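Local structure of tetrapyrrole methylase family protein (Chlorobaculum tepidum, 3HH1) at residues I35-E38 with R42-I45; L84-G89 with I93-Y98. The protein probably methylates the 2'-hydroxyl of one cytidine ribose in 16S rRNA, using S-adenosyl-L-methionine, with the chain here being roughly the N-terminal half of the enzyme. One frame throughout, in Å; residues are numbered along the deposited sequence.

Interaction 1 (I35-E38 with R42-I45)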
loop_
_atom_site.group_PDB
_atom_site.type_symbol
_atom_site.label_atom_id
_atom_site.label_comp_id
_atom_site.label_asym_id
_atom_site.label_seq_id
_atom_site.Cartn_x
_atom_site.Cartn_y
_atom_site.Cartn_z
ATOM N N ILE A 35 14.510 -5.923 -8.959
ATOM C CA ILE A 35 13.813 -4.858 -8.282
ATOM C C ILE A 35 12.675 -4.432 -9.177
ATOM O O ILE A 35 12.907 -4.142 -10.350
ATOM C CB ILE A 35 14.784 -3.713 -7.975
ATOM C CG1 ILE A 35 15.821 -4.192 -6.915
ATOM C CG2 ILE A 35 14.024 -2.440 -7.510
ATOM C CD1 ILE A 35 16.746 -3.168 -6.421
ATOM N N ALA A 36 11.460 -4.387 -8.635
ATOM C CA ALA A 36 10.264 -3.987 -9.409
ATOM C C ALA A 36 9.905 -2.598 -8.978
ATOM O O ALA A 36 9.953 -2.270 -7.771
ATOM C CB ALA A 36 9.111 -4.933 -9.126
ATOM N N CYS A 37 9.564 -1.743 -9.933
ATOM C CA CYS A 37 9.320 -0.378 -9.568
ATOM C C CYS A 37 8.425 0.246 -10.587
ATOM O O CYS A 37 8.390 -0.179 -11.736
ATOM C CB CYS A 37 10.634 0.406 -9.470
ATOM S SG CYS A 37 11.616 0.330 -10.995
ATOM N N GLU A 38 7.671 1.241 -10.156
ATOM C CA GLU A 38 6.795 1.937 -11.081
ATOM C C GLU A 38 7.499 3.174 -11.639
ATOM O O GLU A 38 7.199 3.628 -12.736
ATOM C CB GLU A 38 5.457 2.246 -10.386
ATOM C CG GLU A 38 4.344 2.604 -11.318
ATOM C CD GLU A 38 3.986 4.050 -11.232
ATOM O OE1 GLU A 38 4.432 4.709 -10.254
ATOM O OE2 GLU A 38 3.257 4.525 -12.132
ATOM N N ARG A 42 13.434 7.336 -10.689
ATOM C CA ARG A 42 13.655 7.543 -9.274
ATOM C C ARG A 42 14.398 6.325 -8.674
ATOM O O ARG A 42 15.329 6.468 -7.846
ATOM C CB ARG A 42 12.305 7.811 -8.585
ATOM C CG ARG A 42 12.365 7.798 -7.060
ATOM C CD ARG A 42 11.108 8.404 -6.422
ATOM N NE ARG A 42 11.023 8.039 -5.002
ATOM C CZ ARG A 42 10.093 8.482 -4.151
ATOM N NH1 ARG A 42 10.104 8.062 -2.887
ATOM N NH2 ARG A 42 9.162 9.337 -4.553
ATOM N N THR A 43 14.035 5.125 -9.123
ATOM C CA THR A 43 14.668 3.921 -8.581
ATOM C C THR A 43 16.152 3.826 -8.981
ATOM O O THR A 43 17.011 3.434 -8.175
ATOM C CB THR A 43 13.894 2.650 -8.992
ATOM O OG1 THR A 43 12.547 2.798 -8.529
ATOM C CG2 THR A 43 14.508 1.374 -8.341
ATOM N N SER A 44 16.462 4.200 -10.215
ATOM C CA SER A 44 17.864 4.216 -10.642
ATOM C C SER A 44 18.702 5.181 -9.794
ATOM O O SER A 44 19.811 4.854 -9.428
ATOM C CB SER A 44 18.000 4.584 -12.128
ATOM O OG SER A 44 17.447 3.549 -12.911
ATOM N N ILE A 45 18.151 6.350 -9.495
ATOM C CA ILE A 45 18.825 7.302 -8.663
ATOM C C ILE A 45 19.129 6.708 -7.280
ATOM O O ILE A 45 20.250 6.827 -6.783
ATOM C CB ILE A 45 18.004 8.603 -8.516
ATOM C CG1 ILE A 45 17.980 9.358 -9.848
ATOM C CG2 ILE A 45 18.596 9.480 -7.445
ATOM C CD1 ILE A 45 16.949 10.484 -9.902
#
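Thr43 sets its side chain against Cys37 and Ile35, packing helix 40-49 onto the strand that precedes it in a beta-alpha-beta unit made of strand 34-37, helix 40-49 and strand 57-59. The closest approach is Cys37 CB to Thr43 OG1, 3.2 Å. Cys37 SG lies 3.8 Å from Thr43 CB, so the cysteine lies along the threonine with both of its side-chain atoms. Two residues earlier on the strand, the methyl Ile35 CG2 meets the methyl Thr43 CG2 at 3.9 Å; both methyls are anti to their own backbone N, which brings them into contact, the side chains crossing at an angle, while the CG1 branch of Ile35 lies beside its backbone N.

No hydrogen bond crosses between the segments. The hydroxyl of Thr43 sits beside its backbone N and donates to Asp39 O, just ahead of the helix; that bond fixes the rotation of the side chain and satisfies a buried polar atom. The strand's alternation does the rest: Ile35 and Cys37 point at the helix, whereas Ala36 points to the other side of the sheet and touches Leu84. Strand 82-87 closes the packing from the flank, since Val85 touches Ile35, Cys37 and Thr43. The sulfur stays close to the hydroxyl too, with Cys37 SG 3.6 Å from Thr43 OG1.

Interaction 2 (L84-G89 with I93-Y98)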
loop_
_atom_site.group_PDB
_atom_site.type_symbol
_atom_site.label_atom_id
_atom_site.label_comp_id
_atom_site.label_asym_id
_atom_site.label_seq_id
_atom_site.Cartn_x
_atom_site.Cartn_y
_atom_site.Cartn_z
ATOM N N LEU A 84 10.001 -4.969 -4.329
ATOM C CA LEU A 84 9.134 -3.939 -4.921
ATOM C C LEU A 84 9.400 -2.643 -4.140
ATOM O O LEU A 84 9.236 -2.604 -2.929
ATOM C CB LEU A 84 7.662 -4.363 -4.785
ATOM C CG LEU A 84 6.608 -3.330 -5.183
ATOM C CD1 LEU A 84 6.798 -2.904 -6.599
ATOM C CD2 LEU A 84 5.248 -4.004 -4.975
ATOM N N VAL A 85 9.835 -1.602 -4.843
ATOM C CA VAL A 85 10.049 -0.336 -4.202
ATOM C C VAL A 85 8.769 0.473 -4.335
ATOM O O VAL A 85 8.066 0.422 -5.341
ATOM C CB VAL A 85 11.258 0.414 -4.771
ATOM C CG1 VAL A 85 12.536 -0.412 -4.524
ATOM C CG2 VAL A 85 11.069 0.684 -6.219
ATOM N N THR A 86 8.449 1.179 -3.272
ATOM C CA THR A 86 7.331 2.082 -3.272
ATOM C C THR A 86 7.841 3.339 -2.620
ATOM O O THR A 86 8.915 3.341 -2.022
ATOM C CB THR A 86 6.100 1.517 -2.511
ATOM O OG1 THR A 86 6.426 1.303 -1.129
ATOM C CG2 THR A 86 5.624 0.195 -3.146
ATOM N N ASP A 87 7.107 4.423 -2.767
ATOM C CA ASP A 87 7.455 5.672 -2.046
ATOM C C ASP A 87 7.069 5.581 -0.575
ATOM O O ASP A 87 5.975 5.111 -0.246
ATOM C CB ASP A 87 6.750 6.859 -2.653
ATOM C CG ASP A 87 7.041 7.035 -4.146
ATOM O OD1 ASP A 87 8.022 6.447 -4.665
ATOM O OD2 ASP A 87 6.286 7.807 -4.806
ATOM N N ALA A 88 7.950 6.070 0.304
ATOM C CA ALA A 88 7.756 6.000 1.769
ATOM C C ALA A 88 6.545 6.788 2.265
ATOM O O ALA A 88 5.870 6.380 3.241
ATOM C CB ALA A 88 8.991 6.538 2.470
ATOM N N GLY A 89 6.284 7.917 1.609
ATOM C CA GLY A 89 5.278 8.848 2.090
ATOM C C GLY A 89 3.821 8.562 1.754
ATOM O O GLY A 89 2.929 9.235 2.291
ATOM N N ILE A 93 -0.694 0.340 -0.686
ATOM C CA ILE A 93 -1.803 -0.178 -1.478
ATOM C C ILE A 93 -2.298 0.836 -2.537
ATOM O O ILE A 93 -3.057 0.457 -3.404
ATOM C CB ILE A 93 -2.963 -0.692 -0.632
ATOM C CG1 ILE A 93 -3.554 0.427 0.209
ATOM C CG2 ILE A 93 -2.507 -1.808 0.289
ATOM C CD1 ILE A 93 -4.788 -0.038 0.985
ATOM N N SER A 94 -1.881 2.102 -2.440
ATOM C CA SER A 94 -2.230 3.099 -3.446
ATOM C C SER A 94 -1.237 3.134 -4.606
ATOM O O SER A 94 -1.600 3.572 -5.692
ATOM C CB SER A 94 -2.312 4.481 -2.802
ATOM O OG SER A 94 -3.191 4.433 -1.706
ATOM N N ASP A 95 -0.009 2.656 -4.389
ATOM C CA ASP A 95 1.090 2.700 -5.433
ATOM C C ASP A 95 0.600 1.800 -6.586
ATOM O O ASP A 95 0.114 0.700 -6.314
ATOM C CB ASP A 95 2.419 2.225 -4.795
ATOM C CG ASP A 95 3.676 2.379 -5.714
ATOM O OD1 ASP A 95 3.824 1.652 -6.733
ATOM O OD2 ASP A 95 4.564 3.210 -5.377
ATOM N N PRO A 96 0.653 2.269 -7.874
ATOM C CA PRO A 96 0.090 1.409 -8.960
ATOM C C PRO A 96 0.797 0.040 -8.989
ATOM O O PRO A 96 0.182 -0.972 -9.341
ATOM C CB PRO A 96 0.355 2.205 -10.266
ATOM C CG PRO A 96 0.643 3.631 -9.802
ATOM C CD PRO A 96 1.263 3.505 -8.406
ATOM N N GLY A 97 2.051 0.015 -8.537
ATOM C CA GLY A 97 2.861 -1.211 -8.502
ATOM C C GLY A 97 2.371 -2.251 -7.500
ATOM O O GLY A 97 2.763 -3.438 -7.549
ATOM N N TYR A 98 1.468 -1.857 -6.600
ATOM C CA TYR A 98 0.909 -2.823 -5.660
ATOM C C TYR A 98 0.195 -3.986 -6.370
ATOM O O TYR A 98 0.034 -5.050 -5.798
ATOM C CB TYR A 98 -0.044 -2.154 -4.651
ATOM C CG TYR A 98 -0.229 -3.033 -3.449
ATOM C CD1 TYR A 98 0.639 -2.950 -2.381
ATOM C CD2 TYR A 98 -1.243 -4.000 -3.416
ATOM C CE1 TYR A 98 0.489 -3.785 -1.302
ATOM C CE2 TYR A 98 -1.389 -4.833 -2.333
ATOM C CZ TYR A 98 -0.524 -4.702 -1.280
ATOM O OH TYR A 98 -0.652 -5.527 -0.181
HETATM O O HOH W 1 6.312 0.870 -7.449
#
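This is a buried packing contact, tied by one bridging water, between the C-terminal end of strand 82-87 and the loop that carries the chain into helix 98-106. Asp95 does most of the work and meets Thr86 obliquely. Its OD2 stands 3.7 Å from Thr86 CB, and the methyl Thr86 CG2 lies 3.9 Å from Asp95 CG. With CG anti to the backbone N (chi1 -173°), the carboxylate reaches across to the strand.

The other oxygen, OD1, receives two donors. Gly97 N donates to the anti lone pair of Asp95 OD1 (3.0 Å, N-H...O 142°), a capping bond in the turn that leads into helix 98-106. The second donor is a water 2.7 Å from Asp95 OD1, which also donates to Val85 O at 2.8 Å and so links the loop to the strand backbone. A type I turn from Asp95 to Tyr98, closed by Tyr98 N to Asp95 O, holds the loop in shape. A CB on Gly97 would come too close to Asp95 OD1, and the carbonyl oxygen Gly97 O lies 3.6 Å from Leu84 CD2. Asp87 N is buried without a partner, while the carboxylate of Asp87 is paired with Arg42.

An alanine in place of Asp95 would probably leave Gly97 N without its cap, deprive the water of one acceptor and open a gap beside Thr86.

Beyond the loop, the Tyr98 ring meets Tyr98 of the second subunit. The Ser-Asp-Pro-Gly loop following a strand's C-terminal end, and leading into a helix, is consistent with the tetrapyrrole methylase fold.

In the fold
The segments of interaction 1 both come earlier in the chain than those of interaction 2, and the two centres are about 11 Å apart. They share one parallel sheet, in which strands 34-37 and 82-87 are neighbours; Val85 N probably hydrogen-bonds to Ala36 O (3.0 Å). A salt bridge from Arg42 NH2 to Asp87 OD1, 3.1 Å, also joins helix 40-49 of interaction 1 to the strand end of interaction 2. Both contacts lie on inner strands of the sheet in the N-terminal part of the enzyme, each fastening one strand to the segment that follows it. The second also reaches the other subunit, whereas no other protein chain touches the first.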